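Local coordinates for protein FMN Adenylyltransferase (Candida glabrata, PDB 3FWK) that catalyses the transfer of an adenylyl group from ATP to FMN, the step that makes FAD, at residues L178-Q182 with R193-L198; D70-L74 with V165-R169; W206-Y211 with F252-I256; A11-Y15 with L79-E84. All blocks are in the same frame, centred on the assembly; numbering follows the deposited sequence.

Interaction 1: L178-Q182 with R193-L198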
loop_
_atom_site.group_PDB
_atom_site.type_symbol
_atom_site.label_atom_id
_atom_site.label_comp_id
_atom_site.label_asym_id
_atom_site.label_seq_id
_atom_site.Cartn_x
_atom_site.Cartn_y
_atom_site.Cartn_z
ATOM N N LEU A 178 -5.519 17.804 0.169
ATOM C CA LEU A 178 -4.422 17.339 -0.651
ATOM C C LEU A 178 -4.786 17.323 -2.116
ATOM O O LEU A 178 -5.951 17.170 -2.473
ATOM C CB LEU A 178 -4.015 15.920 -0.232
ATOM C CG LEU A 178 -3.588 15.749 1.222
ATOM C CD1 LEU A 178 -3.160 14.274 1.416
ATOM C CD2 LEU A 178 -2.433 16.652 1.580
ATOM N N LYS A 179 -3.779 17.471 -2.970
ATOM C CA LYS A 179 -3.923 17.395 -4.406
ATOM C C LYS A 179 -2.886 16.462 -4.976
ATOM O O LYS A 179 -1.892 16.147 -4.318
ATOM C CB LYS A 179 -3.784 18.776 -5.051
ATOM C CG LYS A 179 -4.865 19.733 -4.605
ATOM C CD LYS A 179 -5.165 20.899 -5.553
ATOM C CE LYS A 179 -6.505 21.585 -5.287
ATOM N NZ LYS A 179 -6.644 22.907 -6.007
ATOM N N PRO A 180 -3.097 15.986 -6.219
ATOM C CA PRO A 180 -2.134 15.011 -6.776
ATOM C C PRO A 180 -0.692 15.484 -6.889
ATOM O O PRO A 180 0.223 14.663 -6.811
ATOM C CB PRO A 180 -2.725 14.678 -8.156
ATOM C CG PRO A 180 -4.217 14.867 -7.945
ATOM C CD PRO A 180 -4.293 16.124 -7.063
ATOM N N ILE A 181 -0.501 16.776 -7.110
ATOM C CA ILE A 181 0.845 17.379 -7.192
ATOM C C ILE A 181 0.814 18.582 -6.258
ATOM O O ILE A 181 -0.011 19.479 -6.434
ATOM C CB ILE A 181 1.163 17.805 -8.615
ATOM C CG1 ILE A 181 1.459 16.551 -9.444
ATOM C CG2 ILE A 181 2.476 18.609 -8.643
ATOM C CD1 ILE A 181 1.519 16.801 -10.941
ATOM N N GLN A 182 1.676 18.593 -5.248
ATOM C CA GLN A 182 1.524 19.561 -4.172
ATOM C C GLN A 182 2.851 19.730 -3.426
ATOM O O GLN A 182 3.378 18.752 -2.863
ATOM C CB GLN A 182 0.487 18.979 -3.162
ATOM C CG GLN A 182 0.101 19.900 -2.031
ATOM C CD GLN A 182 -0.957 19.286 -1.147
ATOM O OE1 GLN A 182 -1.419 18.151 -1.356
ATOM N NE2 GLN A 182 -1.458 20.100 -0.203
ATOM N N ARG A 193 5.181 16.711 -3.343
ATOM C CA ARG A 193 4.462 15.480 -3.088
ATOM C C ARG A 193 3.691 15.048 -4.320
ATOM O O ARG A 193 2.997 15.839 -4.951
ATOM C CB ARG A 193 3.478 15.680 -1.937
ATOM C CG ARG A 193 4.150 16.081 -0.620
ATOM C CD ARG A 193 3.116 16.270 0.455
ATOM N NE ARG A 193 2.616 17.625 0.358
ATOM C CZ ARG A 193 1.795 18.172 1.246
ATOM N NH1 ARG A 193 1.216 17.417 2.192
ATOM N NH2 ARG A 193 1.541 19.478 1.181
ATOM N N LEU A 194 3.814 13.773 -4.647
ATOM C CA LEU A 194 3.108 13.126 -5.746
ATOM C C LEU A 194 2.153 12.176 -5.121
ATOM O O LEU A 194 2.561 11.204 -4.477
ATOM C CB LEU A 194 4.114 12.401 -6.652
ATOM C CG LEU A 194 5.287 13.245 -7.156
ATOM C CD1 LEU A 194 6.274 12.367 -7.891
ATOM C CD2 LEU A 194 4.820 14.418 -8.016
ATOM N N GLN A 195 0.853 12.477 -5.241
ATOM C CA GLN A 195 -0.171 11.786 -4.448
ATOM C C GLN A 195 -1.215 11.232 -5.397
ATOM O O GLN A 195 -2.274 11.830 -5.586
ATOM C CB GLN A 195 -0.786 12.745 -3.431
ATOM C CG GLN A 195 0.268 13.104 -2.375
ATOM C CD GLN A 195 -0.013 14.250 -1.439
ATOM O OE1 GLN A 195 0.360 14.168 -0.268
ATOM N NE2 GLN A 195 -0.623 15.335 -1.926
ATOM N N PRO A 196 -0.920 10.106 -6.051
ATOM C CA PRO A 196 -1.760 9.615 -7.152
ATOM C C PRO A 196 -2.870 8.658 -6.734
ATOM O O PRO A 196 -3.519 8.082 -7.624
ATOM C CB PRO A 196 -0.732 8.894 -8.067
ATOM C CG PRO A 196 0.648 9.166 -7.456
ATOM C CD PRO A 196 0.345 9.350 -6.002
ATOM N N LEU A 197 -3.043 8.432 -5.428
ATOM C CA LEU A 197 -3.995 7.476 -4.884
ATOM C C LEU A 197 -5.145 8.172 -4.167
ATOM O O LEU A 197 -5.996 7.514 -3.542
ATOM C CB LEU A 197 -3.277 6.527 -3.891
ATOM C CG LEU A 197 -3.879 5.125 -3.822
ATOM C CD1 LEU A 197 -3.621 4.311 -5.101
ATOM C CD2 LEU A 197 -3.376 4.407 -2.573
ATOM N N LEU A 198 -5.242 9.511 -4.255
ATOM C CA LEU A 198 -6.141 10.240 -3.345
ATOM C C LEU A 198 -7.603 9.858 -3.514
ATOM O O LEU A 198 -8.349 9.804 -2.549
ATOM C CB LEU A 198 -6.018 11.756 -3.588
ATOM C CG LEU A 198 -4.689 12.352 -3.150
ATOM C CD1 LEU A 198 -4.550 13.790 -3.679
ATOM C CD2 LEU A 198 -4.603 12.366 -1.617
#
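At Q182 the first torsion (chi1 -175°) swings CG away from the backbone N and the chain runs on straight, which brings its amide toward that of Q195, itself extended beyond a CG that stays beside the backbone N (chi1 -68°); the two meet at the open end of the beta hairpin formed by strands 181-183 and 192-194. This hairpin ends the mixed sheet of the Rossmann-like fold, with 181-183 as the outermost strand. Q182 and R193 are an antiparallel hydrogen-bonded pair, with R193 N 2.8 Å from Q182 O, and the pairing carries on beyond the regular strands through Q195 N, which lies 2.8 Å from P180 O. Side-chain amides add to the backbone bonds at this end of the regular pairing. Q195 NE2 spends both its hydrogens in its own amide plane, one on K179 O at 2.8 Å and the other on Q182 OE1 at 3.0 Å. The R193 guanidinium runs alongside the Q182 side chain with the planes 31° apart, Q182 CD lying over one of its faces toward the rim; K183 O and H177 O take hydrogens from R193 NH2 and Q182 NE2 respectively. Beyond the amides, L198 CD1 lies 3.4 Å from K179 C, and its CD2 lies against L178 CB. Q182 OE1 is gripped twice, since K179 N reaches it at 2.9 Å from the opposite face of its plane to Q195 NE2.

Interaction 2: D70-L74 with V165-R169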
loop_
_atom_site.group_PDB
_atom_site.type_symbol
_atom_site.label_atom_id
_atom_site.label_comp_id
_atom_site.label_asym_id
_atom_site.label_seq_id
_atom_site.Cartn_x
_atom_site.Cartn_y
_atom_site.Cartn_z
ATOM N N ASP A 70 -2.301 0.606 1.116
ATOM C CA ASP A 70 -2.370 1.754 0.200
ATOM C C ASP A 70 -1.046 1.952 -0.531
ATOM O O ASP A 70 -0.985 2.101 -1.762
ATOM C CB ASP A 70 -2.702 3.052 0.937
ATOM C CG ASP A 70 -4.071 3.047 1.599
ATOM O OD1 ASP A 70 -4.970 2.282 1.215
ATOM O OD2 ASP A 70 -4.206 3.906 2.512
ATOM N N CYS A 71 0.064 1.940 0.216
ATOM C CA CYS A 71 1.362 2.023 -0.405
ATOM C C CYS A 71 1.624 0.870 -1.337
ATOM O O CYS A 71 2.293 1.063 -2.353
ATOM C CB CYS A 71 2.461 2.070 0.682
ATOM S SG CYS A 71 2.649 3.698 1.440
ATOM N N GLN A 72 1.162 -0.334 -0.980
ATOM C CA GLN A 72 1.387 -1.460 -1.860
ATOM C C GLN A 72 0.621 -1.322 -3.187
ATOM O O GLN A 72 1.185 -1.543 -4.253
ATOM C CB GLN A 72 1.063 -2.769 -1.165
ATOM C CG GLN A 72 1.550 -3.946 -2.047
ATOM C CD GLN A 72 1.395 -5.269 -1.420
ATOM O OE1 GLN A 72 0.798 -5.401 -0.345
ATOM N NE2 GLN A 72 1.917 -6.298 -2.095
ATOM N N VAL A 73 -0.660 -0.964 -3.122
ATOM C CA VAL A 73 -1.394 -0.715 -4.362
ATOM C C VAL A 73 -0.662 0.333 -5.179
ATOM O O VAL A 73 -0.478 0.190 -6.399
ATOM C CB VAL A 73 -2.854 -0.280 -4.063
ATOM C CG1 VAL A 73 -3.496 0.332 -5.338
ATOM C CG2 VAL A 73 -3.658 -1.449 -3.557
ATOM N N LEU A 74 -0.278 1.434 -4.546
ATOM C CA LEU A 74 0.373 2.494 -5.305
ATOM C C LEU A 74 1.699 2.039 -5.899
ATOM O O LEU A 74 2.033 2.417 -7.019
ATOM C CB LEU A 74 0.546 3.725 -4.444
ATOM C CG LEU A 74 1.175 4.937 -5.156
ATOM C CD1 LEU A 74 0.378 5.343 -6.430
ATOM C CD2 LEU A 74 1.222 6.101 -4.201
ATOM N N VAL A 165 6.732 10.186 -3.882
ATOM C CA VAL A 165 5.439 9.554 -4.075
ATOM C C VAL A 165 4.882 9.119 -2.718
ATOM O O VAL A 165 5.584 8.421 -1.949
ATOM C CB VAL A 165 5.560 8.340 -5.008
ATOM C CG1 VAL A 165 4.199 7.699 -5.214
ATOM C CG2 VAL A 165 6.188 8.717 -6.330
ATOM N N ILE A 166 3.641 9.509 -2.430
ATOM C CA ILE A 166 3.017 9.243 -1.130
ATOM C C ILE A 166 1.685 8.548 -1.343
ATOM O O ILE A 166 0.849 9.025 -2.103
ATOM C CB ILE A 166 2.804 10.531 -0.358
ATOM C CG1 ILE A 166 4.156 11.185 -0.111
ATOM C CG2 ILE A 166 2.150 10.290 0.995
ATOM C CD1 ILE A 166 4.077 12.547 0.506
ATOM N N GLY A 167 1.448 7.456 -0.622
ATOM C CA GLY A 167 0.235 6.638 -0.860
ATOM C C GLY A 167 -0.995 6.942 -0.006
ATOM O O GLY A 167 -1.741 6.058 0.371
ATOM N N ILE A 168 -1.245 8.194 0.248
ATOM C CA ILE A 168 -2.397 8.603 1.044
ATOM C C ILE A 168 -3.687 8.745 0.236
ATOM O O ILE A 168 -3.657 9.041 -0.978
ATOM C CB ILE A 168 -1.949 9.894 1.711
ATOM C CG1 ILE A 168 -2.929 10.357 2.782
ATOM C CG2 ILE A 168 -1.595 10.944 0.678
ATOM C CD1 ILE A 168 -2.324 11.384 3.740
ATOM N N ARG A 169 -4.801 8.538 0.908
ATOM C CA ARG A 169 -6.120 8.713 0.290
ATOM C C ARG A 169 -6.835 9.873 0.959
ATOM O O ARG A 169 -6.578 10.211 2.119
ATOM C CB ARG A 169 -6.977 7.431 0.429
ATOM C CG ARG A 169 -6.281 6.235 -0.165
ATOM C CD ARG A 169 -7.124 4.922 -0.249
ATOM N NE ARG A 169 -7.743 4.475 0.996
ATOM C CZ ARG A 169 -9.010 4.761 1.365
ATOM N NH1 ARG A 169 -9.804 5.502 0.608
ATOM N NH2 ARG A 169 -9.479 4.293 2.501
HETATM O O HOH W 1 -6.444 4.152 3.628
#
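D70 and R169 meet at about a right angle, their carboxylate and guanidinium planes 82° apart, so the ion pair is an approach of one oxygen and not a flat, two-pronged match. D70 OD1 comes in at the guanidinium edge, 3.5 Å from R169 NE, a long salt bridge. The same NE gives a hydrogen bond to a water 3.0 Å away; a link from this water on to D70 OD2 is so short that it remains doubtful. A bend at chi3 (-53°) turns the far end of R169 elsewhere: NH1 and NH2 form salt bridges with D297 and E300, and NH1 also bonds to W200 O. The arginine thus links the helix start to residues much later in the chain.

Alongside, the contact is close backbone and aliphatic packing. G167 has no side chain, and its CA lies 4.8 Å from C71 CA, while its carbonyl oxygen is 3.2 Å from D70 CB. L74, with CG anti to the backbone N (chi1 -178°), crosses V165 obliquely; its CD2 touches V165 CG1 and G167 CA, each at 3.5 Å.

D70 belongs to a Gly-Gly-Lys-Asp sequence that resembles the PP-loop of the PAPS reductase family, where a loop leads from a strand into a helix. Here helix 69-86 follows strand 61-64, rests on the chain leaving the neighbouring parallel strand 163-165, and has I205 of helix 202-212 against both D70 and R169.

Interaction 3: W206-Y211 with F252-I256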
loop_
_atom_site.group_PDB
_atom_site.type_symbol
_atom_site.label_atom_id
_atom_site.label_comp_id
_atom_site.label_asym_id
_atom_site.label_seq_id
_atom_site.Cartn_x
_atom_site.Cartn_y
_atom_site.Cartn_z
ATOM N N TRP A 206 -8.992 -2.986 -1.748
ATOM C CA TRP A 206 -9.094 -4.444 -1.560
ATOM C C TRP A 206 -9.270 -5.166 -2.899
ATOM O O TRP A 206 -8.641 -6.192 -3.129
ATOM C CB TRP A 206 -10.213 -4.837 -0.612
ATOM C CG TRP A 206 -10.172 -4.386 0.783
ATOM C CD1 TRP A 206 -11.180 -3.798 1.467
ATOM C CD2 TRP A 206 -9.120 -4.583 1.737
ATOM N NE1 TRP A 206 -10.837 -3.609 2.771
ATOM C CE2 TRP A 206 -9.571 -4.078 2.962
ATOM C CE3 TRP A 206 -7.836 -5.148 1.667
ATOM C CZ2 TRP A 206 -8.809 -4.118 4.127
ATOM C CZ3 TRP A 206 -7.078 -5.186 2.836
ATOM C CH2 TRP A 206 -7.568 -4.685 4.034
ATOM N N SER A 207 -10.113 -4.629 -3.781
ATOM C CA SER A 207 -10.389 -5.312 -5.043
ATOM C C SER A 207 -9.095 -5.507 -5.842
ATOM O O SER A 207 -8.796 -6.619 -6.300
ATOM C CB SER A 207 -11.376 -4.507 -5.860
ATOM O OG SER A 207 -11.588 -5.135 -7.114
ATOM N N PHE A 208 -8.335 -4.441 -6.010
ATOM C CA PHE A 208 -7.139 -4.506 -6.804
ATOM C C PHE A 208 -6.079 -5.379 -6.116
ATOM O O PHE A 208 -5.420 -6.206 -6.761
ATOM C CB PHE A 208 -6.627 -3.108 -7.067
ATOM C CG PHE A 208 -5.452 -3.093 -8.006
ATOM C CD1 PHE A 208 -5.633 -3.320 -9.372
ATOM C CD2 PHE A 208 -4.162 -2.863 -7.548
ATOM C CE1 PHE A 208 -4.574 -3.301 -10.246
ATOM C CE2 PHE A 208 -3.086 -2.828 -8.420
ATOM C CZ PHE A 208 -3.286 -3.067 -9.769
ATOM N N LEU A 209 -5.886 -5.186 -4.825
ATOM C CA LEU A 209 -4.868 -5.952 -4.139
ATOM C C LEU A 209 -5.157 -7.446 -4.162
ATOM O O LEU A 209 -4.247 -8.237 -4.367
ATOM C CB LEU A 209 -4.719 -5.464 -2.706
ATOM C CG LEU A 209 -3.379 -5.713 -1.991
ATOM C CD1 LEU A 209 -2.166 -5.275 -2.868
ATOM C CD2 LEU A 209 -3.380 -4.927 -0.681
ATOM N N LEU A 210 -6.405 -7.817 -3.944
ATOM C CA LEU A 210 -6.761 -9.228 -3.972
ATOM C C LEU A 210 -6.590 -9.811 -5.368
ATOM O O LEU A 210 -6.053 -10.929 -5.519
ATOM C CB LEU A 210 -8.186 -9.423 -3.440
ATOM C CG LEU A 210 -8.350 -9.183 -1.941
ATOM C CD1 LEU A 210 -9.819 -9.038 -1.613
ATOM C CD2 LEU A 210 -7.710 -10.324 -1.110
ATOM N N TYR A 211 -7.031 -9.085 -6.390
ATOM C CA TYR A 211 -6.873 -9.580 -7.739
ATOM C C TYR A 211 -5.397 -9.768 -8.098
ATOM O O TYR A 211 -5.036 -10.675 -8.848
ATOM C CB TYR A 211 -7.512 -8.594 -8.721
ATOM C CG TYR A 211 -7.314 -9.054 -10.151
ATOM C CD1 TYR A 211 -8.110 -10.060 -10.682
ATOM C CD2 TYR A 211 -6.272 -8.539 -10.941
ATOM C CE1 TYR A 211 -7.914 -10.519 -11.990
ATOM C CE2 TYR A 211 -6.072 -8.999 -12.219
ATOM C CZ TYR A 211 -6.872 -9.988 -12.700
ATOM O OH TYR A 211 -6.609 -10.442 -13.993
ATOM N N PHE A 252 -15.607 -9.382 -2.795
ATOM C CA PHE A 252 -14.458 -9.592 -3.658
ATOM C C PHE A 252 -14.296 -11.046 -4.062
ATOM O O PHE A 252 -13.191 -11.494 -4.360
ATOM C CB PHE A 252 -13.189 -9.064 -2.970
ATOM C CG PHE A 252 -13.353 -7.649 -2.493
ATOM C CD1 PHE A 252 -13.535 -6.626 -3.427
ATOM C CD2 PHE A 252 -13.469 -7.343 -1.124
ATOM C CE1 PHE A 252 -13.744 -5.307 -3.003
ATOM C CE2 PHE A 252 -13.696 -6.020 -0.714
ATOM C CZ PHE A 252 -13.826 -5.020 -1.646
ATOM N N GLU A 253 -15.403 -11.770 -4.118
ATOM C CA GLU A 253 -15.345 -13.166 -4.497
ATOM C C GLU A 253 -14.738 -13.385 -5.872
ATOM O O GLU A 253 -13.891 -14.274 -6.053
ATOM C CB GLU A 253 -16.740 -13.815 -4.403
ATOM C CG GLU A 253 -17.157 -14.147 -2.976
ATOM C CD GLU A 253 -18.641 -14.487 -2.794
ATOM O OE1 GLU A 253 -19.427 -14.390 -3.767
ATOM O OE2 GLU A 253 -19.017 -14.819 -1.646
ATOM N N TRP A 254 -15.149 -12.585 -6.851
ATOM C CA TRP A 254 -14.650 -12.798 -8.208
ATOM C C TRP A 254 -13.152 -12.578 -8.268
ATOM O O TRP A 254 -12.416 -13.367 -8.859
ATOM C CB TRP A 254 -15.392 -11.914 -9.219
ATOM C CG TRP A 254 -15.087 -12.360 -10.600
ATOM C CD1 TRP A 254 -15.804 -13.278 -11.364
ATOM C CD2 TRP A 254 -13.971 -11.964 -11.392
ATOM N NE1 TRP A 254 -15.198 -13.436 -12.575
ATOM C CE2 TRP A 254 -14.064 -12.666 -12.626
ATOM C CE3 TRP A 254 -12.879 -11.091 -11.176
ATOM C CZ2 TRP A 254 -13.109 -12.530 -13.626
ATOM C CZ3 TRP A 254 -11.935 -10.955 -12.154
ATOM C CH2 TRP A 254 -12.049 -11.672 -13.379
ATOM N N GLU A 255 -12.695 -11.483 -7.662
ATOM C CA GLU A 255 -11.287 -11.131 -7.694
ATOM C C GLU A 255 -10.448 -12.219 -7.072
ATOM O O GLU A 255 -9.362 -12.522 -7.592
ATOM C CB GLU A 255 -11.056 -9.826 -6.914
ATOM C CG GLU A 255 -11.661 -8.591 -7.547
ATOM C CD GLU A 255 -13.081 -8.246 -7.047
ATOM O OE1 GLU A 255 -13.887 -9.174 -6.854
ATOM O OE2 GLU A 255 -13.345 -7.036 -6.840
ATOM N N ILE A 256 -10.898 -12.765 -5.947
ATOM C CA ILE A 256 -10.121 -13.799 -5.250
ATOM C C ILE A 256 -10.126 -15.088 -6.079
ATOM O O ILE A 256 -9.073 -15.712 -6.262
ATOM C CB ILE A 256 -10.727 -14.043 -3.855
ATOM C CG1 ILE A 256 -10.431 -12.834 -2.955
ATOM C CG2 ILE A 256 -10.089 -15.283 -3.233
ATOM C CD1 ILE A 256 -11.196 -12.838 -1.683
#
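S207 and E255 supply the polar part of this contact, a worked case of one short hydrogen bond set among aromatic and aliphatic groups. S207 OG donates to E255 OE2 at 2.6 Å, using the anti lone pair of the carboxylate oxygen. The bend at chi2 (93°) turns the glutamate carboxylate toward the serine. The hydroxyl is also hydrogen-bonded to Y21 OH, so the buried pair is tied to helix 7-23 as well.

F252 and W206 make one aromatic contact, Y211 and W254 another. W206 sets its CB over one face of the phenyl ring, 4.0 Å from the centroid, in a CH-pi contact displaced toward the rim. The indole itself leads away, its NE1 bonded to L294 O, and its five-membered ring lies oblique to the F252 ring, with the planes at 59°. Further along, Y211 and W254 run side by side, Y211 CE1 reaching W254 CZ3 at 4.0 Å, while the tyrosine hydroxyl bonds to S20 OG.

Aliphatic packing fills in between: L210 CD1 rests on F252 CB at 3.6 Å and on I256 CD1 at 4.0 Å, the leucine and isoleucine pointing the same way.

F252 is the N-cap residue of helix 253-257; the contact is a helix pair that lays the first turn of this short, late helix against helix 202-212 of the Rossmann-like alpha/beta core.

Interaction 4: A11-Y15 with L79-E84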
loop_
_atom_site.group_PDB
_atom_site.type_symbol
_atom_site.label_atom_id
_atom_site.label_comp_id
_atom_site.label_asym_id
_atom_site.label_seq_id
_atom_site.Cartn_x
_atom_site.Cartn_y
_atom_site.Cartn_z
ATOM N N ALA A 11 8.391 -4.592 -12.855
ATOM C CA ALA A 11 7.595 -3.550 -13.528
ATOM C C ALA A 11 6.711 -4.173 -14.614
ATOM O O ALA A 11 5.534 -3.832 -14.740
ATOM C CB ALA A 11 8.528 -2.504 -14.094
ATOM N N GLU A 12 7.255 -5.121 -15.379
ATOM C CA GLU A 12 6.461 -5.773 -16.424
ATOM C C GLU A 12 5.308 -6.571 -15.829
ATOM O O GLU A 12 4.196 -6.548 -16.360
ATOM C CB GLU A 12 7.366 -6.677 -17.249
ATOM C CG GLU A 12 6.577 -7.270 -18.438
ATOM C CD GLU A 12 7.433 -7.969 -19.465
ATOM O OE1 GLU A 12 8.593 -8.317 -19.159
ATOM O OE2 GLU A 12 6.925 -8.163 -20.600
ATOM N N LEU A 13 5.571 -7.297 -14.741
ATOM C CA LEU A 13 4.531 -8.020 -14.048
ATOM C C LEU A 13 3.415 -7.068 -13.645
ATOM O O LEU A 13 2.242 -7.324 -13.852
ATOM C CB LEU A 13 5.088 -8.708 -12.804
ATOM C CG LEU A 13 4.029 -9.212 -11.819
ATOM C CD1 LEU A 13 3.080 -10.275 -12.376
ATOM C CD2 LEU A 13 4.694 -9.689 -10.527
ATOM N N CYS A 14 3.802 -5.933 -13.068
ATOM C CA CYS A 14 2.788 -4.997 -12.561
ATOM C C CYS A 14 1.977 -4.400 -13.704
ATOM O O CYS A 14 0.764 -4.210 -13.591
ATOM C CB CYS A 14 3.450 -3.892 -11.757
ATOM S SG CYS A 14 4.008 -4.529 -10.116
ATOM N N TYR A 15 2.656 -4.111 -14.812
ATOM C CA TYR A 15 1.948 -3.681 -16.023
ATOM C C TYR A 15 0.949 -4.726 -16.497
ATOM O O TYR A 15 -0.196 -4.409 -16.855
ATOM C CB TYR A 15 2.959 -3.336 -17.096
ATOM C CG TYR A 15 2.275 -2.935 -18.384
ATOM C CD1 TYR A 15 1.724 -1.665 -18.518
ATOM C CD2 TYR A 15 2.156 -3.839 -19.447
ATOM C CE1 TYR A 15 1.067 -1.288 -19.688
ATOM C CE2 TYR A 15 1.500 -3.470 -20.632
ATOM C CZ TYR A 15 0.969 -2.204 -20.706
ATOM O OH TYR A 15 0.314 -1.826 -21.873
ATOM N N LEU A 79 4.986 0.930 -10.537
ATOM C CA LEU A 79 5.783 0.005 -11.367
ATOM C C LEU A 79 5.140 -0.229 -12.734
ATOM O O LEU A 79 5.849 -0.196 -13.766
ATOM C CB LEU A 79 5.991 -1.280 -10.596
ATOM C CG LEU A 79 7.006 -1.252 -9.438
ATOM C CD1 LEU A 79 6.900 -2.480 -8.570
ATOM C CD2 LEU A 79 8.423 -1.142 -10.015
ATOM N N SER A 80 3.818 -0.408 -12.755
ATOM C CA SER A 80 3.141 -0.585 -14.042
ATOM C C SER A 80 3.368 0.640 -14.937
ATOM O O SER A 80 3.640 0.520 -16.120
ATOM C CB SER A 80 1.654 -0.760 -13.767
ATOM O OG SER A 80 0.899 -0.768 -15.004
ATOM N N CYS A 81 3.270 1.833 -14.359
ATOM C CA CYS A 81 3.446 3.052 -15.124
ATOM C C CYS A 81 4.854 3.278 -15.587
ATOM O O CYS A 81 5.065 3.834 -16.667
ATOM C CB CYS A 81 2.920 4.262 -14.348
ATOM S SG CYS A 81 1.141 4.287 -14.207
ATOM N N LEU A 82 5.846 2.859 -14.807
ATOM C CA LEU A 82 7.240 2.903 -15.302
ATOM C C LEU A 82 7.402 2.037 -16.535
ATOM O O LEU A 82 8.026 2.451 -17.520
ATOM C CB LEU A 82 8.193 2.410 -14.212
ATOM C CG LEU A 82 8.371 3.307 -13.001
ATOM C CD1 LEU A 82 9.243 2.601 -11.959
ATOM C CD2 LEU A 82 8.978 4.653 -13.387
ATOM N N TRP A 83 6.861 0.830 -16.492
ATOM C CA TRP A 83 6.919 -0.041 -17.660
ATOM C C TRP A 83 6.196 0.585 -18.844
ATOM O O TRP A 83 6.726 0.645 -19.959
ATOM C CB TRP A 83 6.355 -1.419 -17.331
ATOM C CG TRP A 83 6.524 -2.390 -18.447
ATOM C CD1 TRP A 83 5.610 -2.707 -19.436
ATOM C CD2 TRP A 83 7.704 -3.145 -18.744
ATOM N NE1 TRP A 83 6.166 -3.632 -20.319
ATOM C CE2 TRP A 83 7.434 -3.924 -19.896
ATOM C CE3 TRP A 83 8.939 -3.282 -18.110
ATOM C CZ2 TRP A 83 8.382 -4.777 -20.456
ATOM C CZ3 TRP A 83 9.884 -4.136 -18.667
ATOM C CH2 TRP A 83 9.596 -4.874 -19.810
ATOM N N GLU A 84 4.986 1.055 -18.607
ATOM C CA GLU A 84 4.198 1.640 -19.699
ATOM C C GLU A 84 4.897 2.844 -20.304
ATOM O O GLU A 84 4.998 2.977 -21.543
ATOM C CB GLU A 84 2.803 1.968 -19.198
ATOM C CG GLU A 84 1.895 2.564 -20.298
ATOM C CD GLU A 84 0.422 2.600 -19.949
ATOM O OE1 GLU A 84 -0.021 2.083 -18.912
ATOM O OE2 GLU A 84 -0.356 3.195 -20.752
HETATM O O HOH W 2 -1.402 -1.351 -17.137
#
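E12 and W83 lie side by side where helices 7-23 and 69-86 cross almost at right angles, their local axes 100° apart and 7.1 Å from each other at closest approach. It is a helix-helix crossing in which an aliphatic stem covers an indole: E12 CB stands straight above the centre of the six-membered ring of W83, 3.6 Å from the centroid, in a CH-pi contact. With CG turned opposite the backbone N (chi1 -175°), the extended glutamate chain then follows the ring, its carboxylate inclined by only 17° to the indole plane.

Y15 meets the other end of the indole, with CG 3.5 Å from W83 CD1. This ring pair is oblique, and E84 OE1 lies at the tyrosine edge, 3.6 Å from CE1; its own salt bridge is to K43 of helix 31-50, which ties the glutamate to a third helix.

Away from the rings the backbones come close, where A11, C14 and S80 bring small side chains. A11 CB touches L79 O at 3.6 Å, C14 CB meets L79 CB at 3.8 Å, and the CA atoms of Y15 and S80 are 3.9 Å apart. Beside this pair of CA atoms, a water donates to Y15 O and is hydrogen-bonded to S80 OG, 3.2 Å away.

In the fold
Followed from the N terminus, the chain shows how contacts of different span can share one core. Interaction 4 joins helix 7-23 to helix 69-86. Interaction 2 opens on that same helix, before interaction 4 is complete, and closes at the end of strand 163-165 and in the loop that follows; the two therefore cross. Interaction 1, a short hairpin closure, and interaction 3, a loop of some forty residues ending at 252-256, follow in series. Interactions 1 and 2 touch through a probable hydrogen bond from I166 N to L194 O, while V73 against F208 and Q72 against L209 join interaction 2 to interaction 3. Together they bind the sheet edge, the core helices, the N-terminal helix and the short helix 253-257.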